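Local structure of Ser-thr phosphatase MSPP (Mycobacterium smegmatis, 2JFR) at residues 131-136 and 148-153. The protein probably removes phosphate groups from phosphorylated serine and threonine residues as a metal-dependent phosphatase of the PPM (PP2C) family. Residues are numbered along the deposited sequence; the frame is centred on the assembly and turned at random.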
loop_
_atom_site.group_PDB
_atom_site.type_symbol
_atom_site.label_atom_id
_atom_site.label_comp_id
_atom_site.label_asym_id
_atom_site.label_seq_id
_atom_site.Cartn_x
_atom_site.Cartn_y
_atom_site.Cartn_z
ATOM N N SER A 131 1.205 7.908 10.503
ATOM C CA SER A 131 2.341 8.828 10.493
ATOM C C SER A 131 1.952 10.005 11.346
ATOM O O SER A 131 0.794 10.217 11.636
ATOM C CB SER A 131 2.692 9.277 9.091
ATOM O OG SER A 131 1.666 10.092 8.574
ATOM N N VAL A 132 2.916 10.864 11.670
ATOM C CA VAL A 132 2.574 12.020 12.471
ATOM C C VAL A 132 1.506 12.857 11.786
ATOM O O VAL A 132 0.518 13.293 12.352
ATOM C CB VAL A 132 3.817 12.880 12.760
ATOM C CG1 VAL A 132 3.435 14.181 13.473
ATOM C CG2 VAL A 132 4.793 12.048 13.609
ATOM N N ALA A 133 1.668 13.090 10.471
ATOM C CA ALA A 133 0.695 13.826 9.686
ATOM C C ALA A 133 -0.608 13.104 9.558
ATOM O O ALA A 133 -1.694 13.678 9.684
ATOM C CB ALA A 133 1.308 14.129 8.309
ATOM N N GLY A 134 -0.539 11.798 9.328
ATOM C CA GLY A 134 -1.740 11.026 9.163
ATOM C C GLY A 134 -2.577 10.956 10.414
ATOM O O GLY A 134 -3.803 10.893 10.367
ATOM N N GLU A 135 -1.907 10.979 11.589
ATOM C CA GLU A 135 -2.631 10.931 12.867
ATOM C C GLU A 135 -3.352 12.226 13.032
ATOM O O GLU A 135 -4.450 12.269 13.612
ATOM C CB GLU A 135 -1.718 10.658 14.014
ATOM C CG GLU A 135 -1.069 9.269 14.061
ATOM C CD GLU A 135 -1.783 8.006 14.262
ATOM O OE1 GLU A 135 -3.000 8.090 14.383
ATOM O OE2 GLU A 135 -1.071 6.932 14.265
ATOM N N LEU A 136 -2.809 13.351 12.542
ATOM C CA LEU A 136 -3.501 14.610 12.576
ATOM C C LEU A 136 -4.741 14.659 11.703
ATOM O O LEU A 136 -5.759 15.277 12.031
ATOM C CB LEU A 136 -2.611 15.771 12.210
ATOM C CG LEU A 136 -1.487 16.057 13.202
ATOM C CD1 LEU A 136 -0.482 17.002 12.628
ATOM C CD2 LEU A 136 -2.085 16.693 14.437
ATOM N N ARG A 148 0.120 16.090 2.978
ATOM C CA ARG A 148 1.153 15.861 1.970
ATOM C C ARG A 148 2.368 16.729 2.204
ATOM O O ARG A 148 3.451 16.358 1.812
ATOM C CB ARG A 148 0.789 16.177 0.465
ATOM C CG ARG A 148 -0.243 15.312 -0.021
ATOM C CD ARG A 148 -0.663 15.641 -1.392
ATOM N NE ARG A 148 0.372 15.419 -2.400
ATOM C CZ ARG A 148 0.367 15.841 -3.661
ATOM N NH1 ARG A 148 -0.681 16.476 -4.139
ATOM N NH2 ARG A 148 1.397 15.588 -4.455
ATOM N N TRP A 149 2.143 17.919 2.820
ATOM C CA TRP A 149 3.177 18.933 2.968
ATOM C C TRP A 149 3.631 19.080 4.371
ATOM O O TRP A 149 4.528 19.885 4.646
ATOM C CB TRP A 149 2.672 20.300 2.371
ATOM C CG TRP A 149 1.919 20.064 1.087
ATOM C CD1 TRP A 149 0.623 20.289 0.863
ATOM C CD2 TRP A 149 2.497 19.533 -0.150
ATOM N NE1 TRP A 149 0.278 19.930 -0.421
ATOM C CE2 TRP A 149 1.420 19.463 -1.049
ATOM C CE3 TRP A 149 3.754 19.100 -0.495
ATOM C CZ2 TRP A 149 1.554 18.980 -2.384
ATOM C CZ3 TRP A 149 3.911 18.638 -1.791
ATOM C CH2 TRP A 149 2.813 18.596 -2.677
ATOM N N HIS A 150 3.081 18.278 5.268
ATOM C CA HIS A 150 3.384 18.416 6.697
ATOM C C HIS A 150 4.818 18.029 6.928
ATOM O O HIS A 150 5.285 16.995 6.387
ATOM C CB HIS A 150 2.431 17.556 7.526
ATOM C CG HIS A 150 2.523 17.774 9.002
ATOM N ND1 HIS A 150 3.503 17.321 9.738
ATOM C CD2 HIS A 150 1.721 18.467 9.808
ATOM C CE1 HIS A 150 3.376 17.717 10.966
ATOM N NE2 HIS A 150 2.257 18.417 11.057
ATOM N N PRO A 151 5.537 18.785 7.724
ATOM C CA PRO A 151 6.966 18.511 7.857
ATOM C C PRO A 151 7.314 17.257 8.573
ATOM O O PRO A 151 8.476 16.854 8.578
ATOM C CB PRO A 151 7.430 19.763 8.622
ATOM C CG PRO A 151 6.226 20.249 9.382
ATOM C CD PRO A 151 5.150 20.013 8.389
ATOM N N GLN A 152 6.400 16.554 9.194
ATOM C CA GLN A 152 6.685 15.284 9.812
ATOM C C GLN A 152 5.868 14.159 9.189
ATOM O O GLN A 152 5.703 13.097 9.774
ATOM C CB GLN A 152 6.481 15.242 11.350
ATOM C CG GLN A 152 7.722 15.897 12.026
ATOM C CD GLN A 152 7.543 17.403 12.027
ATOM O OE1 GLN A 152 6.470 17.960 12.345
ATOM N NE2 GLN A 152 8.595 18.137 11.715
ATOM N N ARG A 153 5.464 14.345 7.947
ATOM C CA ARG A 153 4.814 13.332 7.119
ATOM C C ARG A 153 5.605 12.023 7.084
ATOM O O ARG A 153 5.066 10.933 6.910
ATOM C CB ARG A 153 4.562 13.952 5.734
ATOM C CG ARG A 153 5.268 13.343 4.577
ATOM C CD ARG A 153 4.524 13.332 3.284
ATOM N NE ARG A 153 3.329 12.559 3.074
ATOM C CZ ARG A 153 2.853 12.472 1.831
ATOM N NH1 ARG A 153 1.718 11.751 1.652
ATOM N NH2 ARG A 153 3.440 13.043 0.770
HETATM O O HOH W 1 2.346 10.102 6.085
#
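His-150 lays its side chain against Ala-133 and Leu-136 at the start of helix 132-138. His-150 CB rests 3.7 Å from Ala-133 CB, and CG lies only slightly farther from the same methyl, while Ala-133 CA sits over one ring face. With CG anti to the backbone N (chi1 -172°), the ring reaches on along the helix: CE1 nears Val-132 CG1, and CD2 and NE2 both meet Leu-136 CD1, His-150 NE2 at 3.5 Å; both methyls stand oblique to the ring. Histidine suits the place because its flat ring packs on aliphatic groups while His-150 ND1 accepts from Gln-152 N (3.0 Å), a nearly straight bond within the type I turn 150-153. The small Ala-133 lets the turn come close, its CB 3.8 Å from Arg-153 CA. Beside it, the branched Val-132 fills the flank of the turn, Val-132 CB touching Gln-152 O at 3.5 Å and then Gln-152 CB. Ser-131, whose short hydroxyl side chain suits an N-cap, accepts through OG from Gly-134 N at 2.9 Å and also meets a water that donates to Arg-153 O, bridging helix start and turn. The contact joins the loop between helix 144-147 and strand 169-172 to the N-terminal end of helix 132-138, which follows strand 122-125 at the border of one sheet.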